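Local atomic coordinates of catalase A (Saccharomyces cerevisiae, PDB entry 1A4E), a protein that catalyses the heme-dependent breakdown of hydrogen peroxide, probably that generated by peroxisomal oxidases, into water and oxygen. Residues P462-Q465 with Q466-Y469; L157-A160 with D161-W164; M471-R474 with V475-L479; L167-P170 with E171-V174. All blocks are in the same frame, centred on the assembly; numbering follows the deposited sequence.

Followed from the N terminus, the four contacts come in the order 2, 4, 1, 3. Each is local and closes before the next opens, so none nests in or crosses another. Interaction 2 starts helix 160-168 and interaction 4 closes the turns that follow it. Far later in the chain, interaction 1 forms the opening turns of helix 462-473, and interaction 3 closes the bend from its end into helix 477-487. The two pairs meet side by side: Ile464 and Val468 pack on Trp164, Val468 also on Thr168, and Phe472 and Met471 reach the Trp164 ring. These touches tie the catalase family region to the C-terminal catalase-related helices.

Interaction 1 (P462-Q465 with Q466-Y469); sequences PQIQ and QRVY
Gln463 and Arg467, one helical turn apart, run side by side and meet through a single side-chain hydrogen bond, from Arg467 NH2 to Gln463 OE1 at 2.9 Å. The N-H...O angle of 137° shows a bent bond, and the amide and guanidinium planes stand 52° apart, so the two groups do not lie flat on each other. Gln463 gets there with CG placed between its backbone N and carbonyl carbon (chi1 55°). Ile464 CG1 sits over the centre of the guanidinium, 4.2 Å from NH2, and covers one of its faces.

The second pairing is Gln465 with Tyr469. Gln465 O lies over the middle of the phenol ring, 3.2 Å from Tyr469 CG, while also accepting from Tyr469 N at 3.1 Å. The Gln465 chain lies alongside the ring, its CB 4.0 Å from Tyr469 OH.

Beneath these side chains run the i to i+4 backbone bonds of an alpha helix, with Gln466 N to Pro462 O and Val468 N to Ile464 O both 3.1 Å.

Outside the contact, a salt bridge from Arg467 NH1 to Asp165 fixes the other branch of the guanidinium, and Gln465 NE2 donates to Val457 O. Helix 462-473 lies with Ile464 and Val468 on Trp164 of helix 160-168, and with Tyr469 on Ile483, Lys484 and Ala487 of helix 477-487.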
ATOM      1  N   PRO B 462      18.555  34.835 -18.710  1.00 59.66           N
ATOM      2  CA  PRO B 462      18.578  35.668 -19.915  1.00 58.34           C
ATOM      3  C   PRO B 462      18.446  34.993 -21.282  1.00 56.74           C
ATOM      4  O   PRO B 462      17.734  35.524 -22.138  1.00 54.74           O
ATOM      5  CB  PRO B 462      19.865  36.455 -19.757  1.00 58.91           C
ATOM      6  CG  PRO B 462      20.724  35.578 -18.879  1.00 59.45           C
ATOM      7  CD  PRO B 462      19.695  35.145 -17.854  1.00 60.17           C
ATOM      8  N   GLN B 463      19.094  33.835 -21.515  1.00 55.52           N
ATOM      9  CA  GLN B 463      18.960  33.126 -22.788  1.00 57.34           C
ATOM     10  C   GLN B 463      17.599  32.427 -22.940  1.00 54.67           C
ATOM     11  O   GLN B 463      17.118  32.259 -24.060  1.00 52.88           O
ATOM     12  CB  GLN B 463      20.101  32.086 -22.959  1.00 61.83           C
ATOM     13  CG  GLN B 463      20.284  31.047 -21.845  1.00 72.06           C
ATOM     14  CD  GLN B 463      20.812  29.694 -22.314  1.00 76.07           C
ATOM     15  OE1 GLN B 463      20.035  28.758 -22.536  1.00 80.58           O
ATOM     16  NE2 GLN B 463      22.124  29.525 -22.461  1.00 75.62           N
ATOM     17  N   ILE B 464      16.955  32.023 -21.826  1.00 50.79           N
ATOM     18  CA  ILE B 464      15.614  31.448 -21.851  1.00 45.84           C
ATOM     19  C   ILE B 464      14.608  32.574 -22.089  1.00 45.37           C
ATOM     20  O   ILE B 464      13.654  32.376 -22.844  1.00 45.23           O
ATOM     21  CB  ILE B 464      15.351  30.697 -20.504  1.00 42.14           C
ATOM     22  CG1 ILE B 464      16.068  29.363 -20.587  1.00 41.83           C
ATOM     23  CG2 ILE B 464      13.870  30.460 -20.232  1.00 39.32           C
ATOM     24  CD1 ILE B 464      15.944  28.467 -19.346  1.00 39.92           C
ATOM     25  N   GLN B 465      14.821  33.761 -21.496  1.00 43.42           N
ATOM     26  CA  GLN B 465      13.957  34.919 -21.714  1.00 42.65           C
ATOM     27  C   GLN B 465      13.963  35.334 -23.174  1.00 42.18           C
ATOM     28  O   GLN B 465      12.919  35.677 -23.724  1.00 42.64           O
ATOM     29  CB  GLN B 465      14.405  36.128 -20.923  1.00 41.84           C
ATOM     30  CG  GLN B 465      14.277  36.026 -19.426  1.00 43.63           C
ATOM     31  CD  GLN B 465      14.723  37.309 -18.752  1.00 45.37           C
ATOM     32  OE1 GLN B 465      15.828  37.797 -18.982  1.00 49.60           O
ATOM     33  NE2 GLN B 465      13.868  37.891 -17.908  1.00 46.97           N
ATOM     34  N   GLN B 466      15.136  35.271 -23.816  1.00 42.26           N
ATOM     35  CA  GLN B 466      15.248  35.629 -25.213  1.00 42.94           C
ATOM     36  C   GLN B 466      14.443  34.668 -26.070  1.00 42.95           C
ATOM     37  O   GLN B 466      13.789  35.104 -27.017  1.00 42.63           O
ATOM     38  CB  GLN B 466      16.720  35.617 -25.641  1.00 45.02           C
ATOM     39  CG  GLN B 466      16.950  36.193 -27.049  1.00 49.35           C
ATOM     40  CD  GLN B 466      16.268  37.543 -27.283  1.00 50.54           C
ATOM     41  OE1 GLN B 466      16.452  38.508 -26.534  1.00 49.83           O
ATOM     42  NE2 GLN B 466      15.425  37.620 -28.313  1.00 47.99           N
ATOM     43  N   ARG B 467      14.442  33.377 -25.704  1.00 41.68           N
ATOM     44  CA  ARG B 467      13.659  32.379 -26.421  1.00 41.82           C
ATOM     45  C   ARG B 467      12.153  32.556 -26.268  1.00 41.23           C
ATOM     46  O   ARG B 467      11.386  32.190 -27.163  1.00 40.08           O
ATOM     47  CB  ARG B 467      13.995  30.993 -25.947  1.00 43.76           C
ATOM     48  CG  ARG B 467      15.435  30.615 -26.146  1.00 47.19           C
ATOM     49  CD  ARG B 467      15.459  29.155 -25.830  1.00 54.21           C
ATOM     50  NE  ARG B 467      16.669  28.778 -25.134  1.00 62.06           N
ATOM     51  CZ  ARG B 467      16.717  27.634 -24.454  1.00 67.43           C
ATOM     52  NH1 ARG B 467      15.662  26.805 -24.393  1.00 67.73           N
ATOM     53  NH2 ARG B 467      17.850  27.322 -23.826  1.00 68.08           N
ATOM     54  N   VAL B 468      11.731  33.104 -25.117  1.00 39.40           N
ATOM     55  CA  VAL B 468      10.328  33.414 -24.877  1.00 38.91           C
ATOM     56  C   VAL B 468       9.921  34.544 -25.815  1.00 39.32           C
ATOM     57  O   VAL B 468       8.876  34.442 -26.455  1.00 39.25           O
ATOM     58  CB  VAL B 468      10.130  33.829 -23.403  1.00 36.43           C
ATOM     59  CG1 VAL B 468       8.715  34.324 -23.156  1.00 32.10           C
ATOM     60  CG2 VAL B 468      10.407  32.621 -22.518  1.00 34.89           C
ATOM     61  N   TYR B 469      10.769  35.581 -25.931  1.00 40.28           N
ATOM     62  CA  TYR B 469      10.513  36.723 -26.803  1.00 39.12           C
ATOM     63  C   TYR B 469      10.472  36.293 -28.254  1.00 39.46           C
ATOM     64  O   TYR B 469       9.603  36.749 -28.991  1.00 42.34           O
ATOM     65  CB  TYR B 469      11.595  37.787 -26.668  1.00 37.18           C
ATOM     66  CG  TYR B 469      11.832  38.308 -25.260  1.00 38.92           C
ATOM     67  CD1 TYR B 469      10.805  38.349 -24.308  1.00 39.44           C
ATOM     68  CD2 TYR B 469      13.121  38.724 -24.917  1.00 40.48           C
ATOM     69  CE1 TYR B 469      11.073  38.801 -23.014  1.00 40.39           C
ATOM     70  CE2 TYR B 469      13.390  39.177 -23.626  1.00 40.70           C
ATOM     71  CZ  TYR B 469      12.362  39.212 -22.684  1.00 40.19           C
ATOM     72  OH  TYR B 469      12.633  39.657 -21.409  1.00 43.17           O
TER

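Interaction 2 (L157-A160 with D161-W164); sequences LRDA and DMFW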
ATOM      1  N   LEU B 157      11.347  24.882  -5.177  1.00 32.21           N
ATOM      2  CA  LEU B 157      10.740  26.141  -5.559  1.00 32.16           C
ATOM      3  C   LEU B 157      10.126  26.026  -6.941  1.00 33.26           C
ATOM      4  O   LEU B 157      10.554  25.223  -7.769  1.00 31.92           O
ATOM      5  CB  LEU B 157      11.785  27.242  -5.595  1.00 31.75           C
ATOM      6  CG  LEU B 157      12.572  27.531  -4.325  1.00 33.75           C
ATOM      7  CD1 LEU B 157      13.635  28.574  -4.617  1.00 30.10           C
ATOM      8  CD2 LEU B 157      11.627  28.002  -3.233  1.00 35.17           C
ATOM      9  N   ARG B 158       9.112  26.839  -7.229  1.00 35.65           N
ATOM     10  CA  ARG B 158       8.558  26.854  -8.574  1.00 40.28           C
ATOM     11  C   ARG B 158       9.568  27.645  -9.398  1.00 39.13           C
ATOM     12  O   ARG B 158      10.037  28.722  -9.022  1.00 42.75           O
ATOM     13  CB  ARG B 158       7.178  27.511  -8.560  1.00 43.82           C
ATOM     14  CG  ARG B 158       6.313  26.773  -7.543  1.00 51.71           C
ATOM     15  CD  ARG B 158       4.835  26.989  -7.727  1.00 57.81           C
ATOM     16  NE  ARG B 158       4.291  25.963  -8.592  1.00 62.18           N
ATOM     17  CZ  ARG B 158       3.007  25.623  -8.541  1.00 65.39           C
ATOM     18  NH1 ARG B 158       2.147  26.191  -7.692  1.00 66.61           N
ATOM     19  NH2 ARG B 158       2.566  24.702  -9.387  1.00 67.03           N
ATOM     20  N   ASP B 159       9.973  27.018 -10.499  1.00 36.95           N
ATOM     21  CA  ASP B 159      11.057  27.527 -11.316  1.00 35.30           C
ATOM     22  C   ASP B 159      10.645  27.979 -12.707  1.00 35.11           C
ATOM     23  O   ASP B 159      10.230  27.174 -13.546  1.00 36.39           O
ATOM     24  CB  ASP B 159      12.086  26.411 -11.359  1.00 37.21           C
ATOM     25  CG  ASP B 159      13.450  26.688 -11.957  1.00 40.23           C
ATOM     26  OD1 ASP B 159      13.634  27.653 -12.689  1.00 44.39           O
ATOM     27  OD2 ASP B 159      14.353  25.909 -11.680  1.00 46.22           O
ATOM     28  N   ALA B 160      10.843  29.283 -12.949  1.00 33.06           N
ATOM     29  CA  ALA B 160      10.520  29.893 -14.232  1.00 30.72           C
ATOM     30  C   ALA B 160      11.430  29.417 -15.354  1.00 31.64           C
ATOM     31  O   ALA B 160      10.999  29.385 -16.504  1.00 33.92           O
ATOM     32  CB  ALA B 160      10.626  31.409 -14.143  1.00 28.23           C
ATOM     33  N   ASP B 161      12.675  29.023 -15.059  1.00 31.80           N
ATOM     34  CA  ASP B 161      13.556  28.441 -16.066  1.00 33.98           C
ATOM     35  C   ASP B 161      13.029  27.101 -16.536  1.00 35.33           C
ATOM     36  O   ASP B 161      13.074  26.881 -17.740  1.00 36.30           O
ATOM     37  CB  ASP B 161      14.974  28.180 -15.557  1.00 39.43           C
ATOM     38  CG  ASP B 161      15.768  29.399 -15.117  1.00 45.57           C
ATOM     39  OD1 ASP B 161      15.442  30.504 -15.527  1.00 48.10           O
ATOM     40  OD2 ASP B 161      16.717  29.242 -14.353  1.00 49.85           O
ATOM     41  N   MET B 162      12.537  26.201 -15.659  1.00 33.43           N
ATOM     42  CA  MET B 162      11.966  24.923 -16.094  1.00 30.61           C
ATOM     43  C   MET B 162      10.729  25.158 -16.952  1.00 28.90           C
ATOM     44  O   MET B 162      10.575  24.572 -18.023  1.00 29.48           O
ATOM     45  CB  MET B 162      11.432  24.032 -14.982  1.00 32.85           C
ATOM     46  CG  MET B 162      12.238  23.598 -13.797  1.00 35.53           C
ATOM     47  SD  MET B 162      11.221  22.429 -12.865  1.00 34.34           S
ATOM     48  CE  MET B 162      10.074  23.430 -11.966  1.00 31.21           C
ATOM     49  N   PHE B 163       9.853  26.027 -16.423  1.00 25.64           N
ATOM     50  CA  PHE B 163       8.577  26.351 -17.026  1.00 27.31           C
ATOM     51  C   PHE B 163       8.763  26.789 -18.467  1.00 27.44           C
ATOM     52  O   PHE B 163       8.242  26.155 -19.380  1.00 28.98           O
ATOM     53  CB  PHE B 163       7.937  27.443 -16.178  1.00 27.91           C
ATOM     54  CG  PHE B 163       6.518  27.877 -16.527  1.00 32.12           C
ATOM     55  CD1 PHE B 163       6.238  28.613 -17.686  1.00 32.06           C
ATOM     56  CD2 PHE B 163       5.485  27.561 -15.644  1.00 34.34           C
ATOM     57  CE1 PHE B 163       4.934  29.030 -17.954  1.00 34.98           C
ATOM     58  CE2 PHE B 163       4.183  27.987 -15.920  1.00 36.25           C
ATOM     59  CZ  PHE B 163       3.904  28.718 -17.073  1.00 36.10           C
ATOM     60  N   TRP B 164       9.538  27.852 -18.684  1.00 28.50           N
ATOM     61  CA  TRP B 164       9.731  28.356 -20.029  1.00 26.51           C
ATOM     62  C   TRP B 164      10.713  27.569 -20.872  1.00 28.39           C
ATOM     63  O   TRP B 164      10.587  27.602 -22.095  1.00 28.07           O
ATOM     64  CB  TRP B 164      10.148  29.809 -19.947  1.00 24.59           C
ATOM     65  CG  TRP B 164       8.967  30.685 -19.553  1.00 25.69           C
ATOM     66  CD1 TRP B 164       8.955  31.335 -18.347  1.00 26.76           C
ATOM     67  CD2 TRP B 164       7.835  30.919 -20.296  1.00 25.67           C
ATOM     68  NE1 TRP B 164       7.820  31.980 -18.320  1.00 27.97           N
ATOM     69  CE2 TRP B 164       7.125  31.765 -19.445  1.00 26.30           C
ATOM     70  CE3 TRP B 164       7.293  30.563 -21.532  1.00 27.12           C
ATOM     71  CZ2 TRP B 164       5.875  32.264 -19.803  1.00 26.79           C
ATOM     72  CZ3 TRP B 164       6.041  31.061 -21.893  1.00 26.08           C
ATOM     73  CH2 TRP B 164       5.339  31.907 -21.035  1.00 24.26           C
TER
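Asp159 caps the N terminus of helix 160-168 by turning its carboxylate back onto Asp161 and Met162. Among the hydrogen bonds, the stronger capping one runs from Asp161 N to Asp159 OD1 at 2.9 Å. It closes an Asx turn, reaching the oxygen on its anti side and 28° out of the carboxylate plane. Met162 N adds a weak bond to the same atom at 3.5 Å. The side chain faces these N-H groups because CG is anti to the Asp159 backbone N (chi1 -171°). Backbone bonds then start the helix proper: Phe163 N to Asp159 O at 3.1 Å, and Trp164 N to Ala160 O at 3.0 Å with a nearly straight angle of 173°.

In charge terms, Asp159 OD1 and Asp161 OD2 are 3.8 Å apart, a repulsion that the N-terminal end of the helix probably offsets. Each carboxylate also has an outside partner, Asn152 ND2 for Asp159 OD2 and Cys461 N for Asp161 OD1.

The apolar part belongs to Met162, whose chain crosses that of Asp159 at about a right angle. A bend at chi3 brings CE to 3.6 Å from Asp159 CB, with CG at 3.7 Å from the same carbon.

In the helix begun here, Trp164 packs on Ile453 and Val457 of helix 445-457, where its NE1 is hydrogen-bonded to His456 ND1, while Phe163 reaches Gln149 of helix 141-149 and Leu182 of helix 176-182.

Interaction 3 (M471-R474 with V475-L479); sequences MFAR and VDKGL
Phe472 O receives two backbone donors where helix 462-473 gives way to the bend before helix 477-487. Asp476 N meets it at 3.0 Å with an almost linear angle of 171°. Val475 N, at 3.1 Å, comes from well above the carbonyl plane, 71° out of it, and so is not directed at a lone pair.

Past the bend, Asp476 stands at the N-cap of helix 477-487. Its CG is anti to the backbone N (chi1 -172°), which turns the carboxylate back over the first turn, and OD2 accepts a weak bond from Leu479 N at 3.0 Å. The carbonyls of the bend are met from outside: Arg433 donates through NH2 to Arg474 O and through NE to Val475 O.

Apolar contact completes the joint. Leu479 CD1 approaches Phe472 CD1 to 3.7 Å, the two side chains crossing at a slant, and Ala473 CB lies 4.1 Å from Lys477 CG.

Three backbone carbonyls of the bend are thus satisfied: one is shared by two N-H groups, and two are met by a single arginine, which probably gives their partial negative charge a cationic counterpart.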
ATOM      1  N   MET B 471       9.614  33.301 -29.406  1.00 44.14           N
ATOM      2  CA  MET B 471       8.408  32.506 -29.608  1.00 42.34           C
ATOM      3  C   MET B 471       7.181  33.408 -29.710  1.00 40.08           C
ATOM      4  O   MET B 471       6.351  33.216 -30.600  1.00 41.98           O
ATOM      5  CB  MET B 471       8.229  31.516 -28.448  1.00 42.08           C
ATOM      6  CG  MET B 471       6.997  30.622 -28.563  1.00 41.03           C
ATOM      7  SD  MET B 471       6.808  29.440 -27.207  1.00 40.15           S
ATOM      8  CE  MET B 471       6.370  30.547 -25.896  1.00 37.63           C
ATOM      9  N   PHE B 472       7.051  34.416 -28.839  1.00 37.99           N
ATOM     10  CA  PHE B 472       5.916  35.320 -28.907  1.00 39.56           C
ATOM     11  C   PHE B 472       5.953  36.312 -30.063  1.00 40.89           C
ATOM     12  O   PHE B 472       4.906  36.797 -30.487  1.00 39.09           O
ATOM     13  CB  PHE B 472       5.802  36.061 -27.586  1.00 38.83           C
ATOM     14  CG  PHE B 472       5.098  35.202 -26.541  1.00 39.33           C
ATOM     15  CD1 PHE B 472       3.709  35.040 -26.597  1.00 37.88           C
ATOM     16  CD2 PHE B 472       5.834  34.580 -25.528  1.00 39.38           C
ATOM     17  CE1 PHE B 472       3.064  34.258 -25.638  1.00 40.49           C
ATOM     18  CE2 PHE B 472       5.177  33.800 -24.575  1.00 38.56           C
ATOM     19  CZ  PHE B 472       3.796  33.638 -24.628  1.00 38.26           C
ATOM     20  N   ALA B 473       7.149  36.591 -30.604  1.00 42.69           N
ATOM     21  CA  ALA B 473       7.304  37.428 -31.789  1.00 42.83           C
ATOM     22  C   ALA B 473       6.729  36.723 -33.010  1.00 43.02           C
ATOM     23  O   ALA B 473       6.266  37.355 -33.962  1.00 44.12           O
ATOM     24  CB  ALA B 473       8.768  37.713 -32.088  1.00 40.29           C
ATOM     25  N   ARG B 474       6.729  35.387 -32.960  1.00 41.13           N
ATOM     26  CA  ARG B 474       6.181  34.583 -34.028  1.00 41.96           C
ATOM     27  C   ARG B 474       4.653  34.643 -34.042  1.00 42.48           C
ATOM     28  O   ARG B 474       4.014  34.293 -35.035  1.00 42.04           O
ATOM     29  CB  ARG B 474       6.718  33.180 -33.826  1.00 42.41           C
ATOM     30  CG  ARG B 474       6.615  32.359 -35.082  1.00 49.26           C
ATOM     31  CD  ARG B 474       7.553  31.186 -35.014  1.00 52.02           C
ATOM     32  NE  ARG B 474       7.203  30.258 -36.076  1.00 58.78           N
ATOM     33  CZ  ARG B 474       7.543  28.969 -36.023  1.00 61.14           C
ATOM     34  NH1 ARG B 474       8.229  28.462 -34.995  1.00 60.92           N
ATOM     35  NH2 ARG B 474       7.144  28.159 -37.005  1.00 62.09           N
ATOM     36  N   VAL B 475       4.042  35.125 -32.951  1.00 43.83           N
ATOM     37  CA  VAL B 475       2.602  35.344 -32.887  1.00 44.91           C
ATOM     38  C   VAL B 475       2.330  36.789 -33.296  1.00 47.14           C
ATOM     39  O   VAL B 475       1.493  37.064 -34.153  1.00 47.74           O
ATOM     40  CB  VAL B 475       2.089  35.083 -31.446  1.00 44.76           C
ATOM     41  CG1 VAL B 475       0.592  35.365 -31.318  1.00 41.64           C
ATOM     42  CG2 VAL B 475       2.345  33.624 -31.104  1.00 44.58           C
ATOM     43  N   ASP B 476       3.066  37.720 -32.679  1.00 48.52           N
ATOM     44  CA  ASP B 476       2.929  39.151 -32.913  1.00 50.57           C
ATOM     45  C   ASP B 476       4.176  39.829 -32.353  1.00 52.60           C
ATOM     46  O   ASP B 476       4.529  39.653 -31.184  1.00 55.35           O
ATOM     47  CB  ASP B 476       1.674  39.675 -32.201  1.00 51.20           C
ATOM     48  CG  ASP B 476       1.312  41.114 -32.536  1.00 52.38           C
ATOM     49  OD1 ASP B 476       0.564  41.330 -33.485  1.00 54.28           O
ATOM     50  OD2 ASP B 476       1.755  42.021 -31.839  1.00 52.17           O
ATOM     51  N   LYS B 477       4.868  40.610 -33.190  1.00 53.46           N
ATOM     52  CA  LYS B 477       6.080  41.293 -32.761  1.00 53.00           C
ATOM     53  C   LYS B 477       5.828  42.402 -31.758  1.00 49.48           C
ATOM     54  O   LYS B 477       6.696  42.680 -30.936  1.00 47.88           O
ATOM     55  CB  LYS B 477       6.800  41.832 -33.991  1.00 56.62           C
ATOM     56  CG  LYS B 477       7.653  40.710 -34.588  1.00 66.66           C
ATOM     57  CD  LYS B 477       7.574  40.522 -36.107  1.00 73.09           C
ATOM     58  CE  LYS B 477       8.069  41.737 -36.887  1.00 76.92           C
ATOM     59  NZ  LYS B 477       8.172  41.436 -38.302  1.00 76.92           N
ATOM     60  N   GLY B 478       4.630  43.000 -31.783  1.00 48.02           N
ATOM     61  CA  GLY B 478       4.250  44.035 -30.830  1.00 48.35           C
ATOM     62  C   GLY B 478       4.018  43.462 -29.435  1.00 49.65           C
ATOM     63  O   GLY B 478       4.273  44.123 -28.425  1.00 49.55           O
ATOM     64  N   LEU B 479       3.535  42.205 -29.411  1.00 48.69           N
ATOM     65  CA  LEU B 479       3.282  41.438 -28.196  1.00 45.76           C
ATOM     66  C   LEU B 479       4.627  41.128 -27.551  1.00 44.31           C
ATOM     67  O   LEU B 479       4.809  41.327 -26.352  1.00 45.16           O
ATOM     68  CB  LEU B 479       2.590  40.120 -28.527  1.00 45.11           C
ATOM     69  CG  LEU B 479       1.668  39.347 -27.587  1.00 43.19           C
ATOM     70  CD1 LEU B 479       1.872  37.892 -27.946  1.00 40.24           C
ATOM     71  CD2 LEU B 479       1.953  39.557 -26.110  1.00 39.48           C
TER

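Interaction 4 (L167-P170 with E171-V174); sequences LTTP and ENQV
The connection from helix 160-168 toward helix 176-182 begins as two overlapping turns in which Thr169 meets Asn172 and Pro170 meets Gln173. Thr169 O accepts from Asn172 N at 2.8 Å, although the donor stands above the carbonyl plane. One residue on, Gln173 N gives a weak bond to Pro170 O at 3.4 Å.

Above this backbone the Gln173 side chain reaches back to the helix end. NE2 donates to Thr168 O at 3.1 Å along a fairly straight N-H...O line of 163°; the acceptor is close to the plane of the amide, whereas the donor lies 45° out of the Thr168 carbonyl plane. With chi2 fully extended, the chain passes beside the proline, and NE2 is 3.2 Å from Pro170 CA.

In both turns the two central residues have the backbone angles of a type I beta turn, first Pro170 and Glu171, then Glu171 and Asn172, and Gln173 and Val174 continue in 3-10 conformation.

Thr169 and Asn172 point the same way, with Asn172 ND2 at 3.4 Å from Thr169 CB. That ND2 donates to Phe166 O, while OD1 accepts from Lys141 NZ. Glu171, whose CG sits between its backbone N and carbonyl carbon (chi1 49°), folds over so that OE2 lies 3.5 Å from Thr169 CG2. Thr169 OG1 is hydrogen-bonded to Asp165 O and to Asn391 ND2 of the second subunit, which places this turn at a subunit boundary.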
ATOM      1  N   LEU B 167       8.512  24.883 -22.594  1.00 31.94           N
ATOM      2  CA  LEU B 167       7.609  25.484 -23.566  1.00 31.56           C
ATOM      3  C   LEU B 167       8.263  26.096 -24.795  1.00 30.88           C
ATOM      4  O   LEU B 167       7.704  26.009 -25.883  1.00 31.33           O
ATOM      5  CB  LEU B 167       6.766  26.536 -22.856  1.00 29.16           C
ATOM      6  CG  LEU B 167       5.832  26.003 -21.760  1.00 29.51           C
ATOM      7  CD1 LEU B 167       5.169  27.166 -21.040  1.00 26.76           C
ATOM      8  CD2 LEU B 167       4.796  25.077 -22.377  1.00 26.46           C
ATOM      9  N   THR B 168       9.456  26.676 -24.659  1.00 31.55           N
ATOM     10  CA  THR B 168      10.156  27.270 -25.787  1.00 33.46           C
ATOM     11  C   THR B 168      11.000  26.276 -26.581  1.00 35.25           C
ATOM     12  O   THR B 168      11.553  26.656 -27.616  1.00 36.30           O
ATOM     13  CB  THR B 168      11.064  28.434 -25.308  1.00 33.97           C
ATOM     14  OG1 THR B 168      12.048  27.904 -24.416  1.00 34.91           O
ATOM     15  CG2 THR B 168      10.241  29.539 -24.659  1.00 32.67           C
ATOM     16  N   THR B 169      11.143  25.012 -26.132  1.00 35.50           N
ATOM     17  CA  THR B 169      11.878  23.990 -26.889  1.00 33.78           C
ATOM     18  C   THR B 169      11.129  23.795 -28.202  1.00 37.04           C
ATOM     19  O   THR B 169       9.909  23.639 -28.149  1.00 37.32           O
ATOM     20  CB  THR B 169      11.920  22.659 -26.111  1.00 31.67           C
ATOM     21  OG1 THR B 169      12.640  22.951 -24.937  1.00 31.35           O
ATOM     22  CG2 THR B 169      12.627  21.513 -26.808  1.00 28.07           C
ATOM     23  N   PRO B 170      11.771  23.864 -29.384  1.00 39.18           N
ATOM     24  CA  PRO B 170      11.114  23.999 -30.684  1.00 39.21           C
ATOM     25  C   PRO B 170       9.995  23.016 -30.967  1.00 38.44           C
ATOM     26  O   PRO B 170       8.918  23.424 -31.396  1.00 40.31           O
ATOM     27  CB  PRO B 170      12.254  23.903 -31.674  1.00 38.71           C
ATOM     28  CG  PRO B 170      13.361  24.592 -30.907  1.00 39.62           C
ATOM     29  CD  PRO B 170      13.221  23.938 -29.544  1.00 38.58           C
ATOM     30  N   GLU B 171      10.223  21.736 -30.646  1.00 37.61           N
ATOM     31  CA  GLU B 171       9.225  20.688 -30.845  1.00 37.83           C
ATOM     32  C   GLU B 171       8.071  20.697 -29.846  1.00 34.28           C
ATOM     33  O   GLU B 171       7.089  19.987 -30.033  1.00 35.71           O
ATOM     34  CB  GLU B 171       9.886  19.297 -30.815  1.00 39.49           C
ATOM     35  CG  GLU B 171      10.833  18.944 -29.668  1.00 49.10           C
ATOM     36  CD  GLU B 171      12.304  19.355 -29.819  1.00 55.32           C
ATOM     37  OE1 GLU B 171      12.662  20.139 -30.707  1.00 55.09           O
ATOM     38  OE2 GLU B 171      13.107  18.874 -29.019  1.00 57.77           O
ATOM     39  N   ASN B 172       8.163  21.509 -28.793  1.00 30.94           N
ATOM     40  CA  ASN B 172       7.112  21.656 -27.800  1.00 31.26           C
ATOM     41  C   ASN B 172       6.330  22.949 -27.981  1.00 32.45           C
ATOM     42  O   ASN B 172       5.285  23.112 -27.347  1.00 32.98           O
ATOM     43  CB  ASN B 172       7.685  21.666 -26.392  1.00 28.52           C
ATOM     44  CG  ASN B 172       8.499  20.441 -26.032  1.00 30.19           C
ATOM     45  OD1 ASN B 172       8.335  19.356 -26.577  1.00 30.87           O
ATOM     46  ND2 ASN B 172       9.417  20.588 -25.087  1.00 29.53           N
ATOM     47  N   GLN B 173       6.748  23.869 -28.863  1.00 32.24           N
ATOM     48  CA  GLN B 173       6.177  25.208 -29.062  1.00 31.28           C
ATOM     49  C   GLN B 173       4.734  25.094 -29.562  1.00 28.67           C
ATOM     50  O   GLN B 173       4.053  26.184 -29.591  1.00 27.48           O
ATOM     51  CB  GLN B 173       7.003  25.983 -30.088  1.00 34.23           C
ATOM     52  CG  GLN B 173       8.462  26.161 -29.668  1.00 35.79           C
ATOM     53  CD  GLN B 173       9.292  26.928 -30.699  1.00 41.32           C
ATOM     54  OE1 GLN B 173       8.768  27.320 -31.740  1.00 42.98           O
ATOM     55  NE2 GLN B 173      10.570  27.167 -30.472  1.00 20.00           N
ATOM     56  N   VAL B 174       4.183  23.961 -29.935  1.00 28.67           N
ATOM     57  CA  VAL B 174       2.771  23.771 -30.273  1.00 29.65           C
ATOM     58  C   VAL B 174       1.879  24.071 -29.054  1.00 28.77           C
ATOM     59  O   VAL B 174       0.660  24.163 -29.151  1.00 29.19           O
ATOM     60  CB  VAL B 174       2.610  22.296 -30.821  1.00 30.59           C
ATOM     61  CG1 VAL B 174       2.765  21.250 -29.741  1.00 28.48           C
ATOM     62  CG2 VAL B 174       1.249  22.175 -31.470  1.00 32.00           C
TER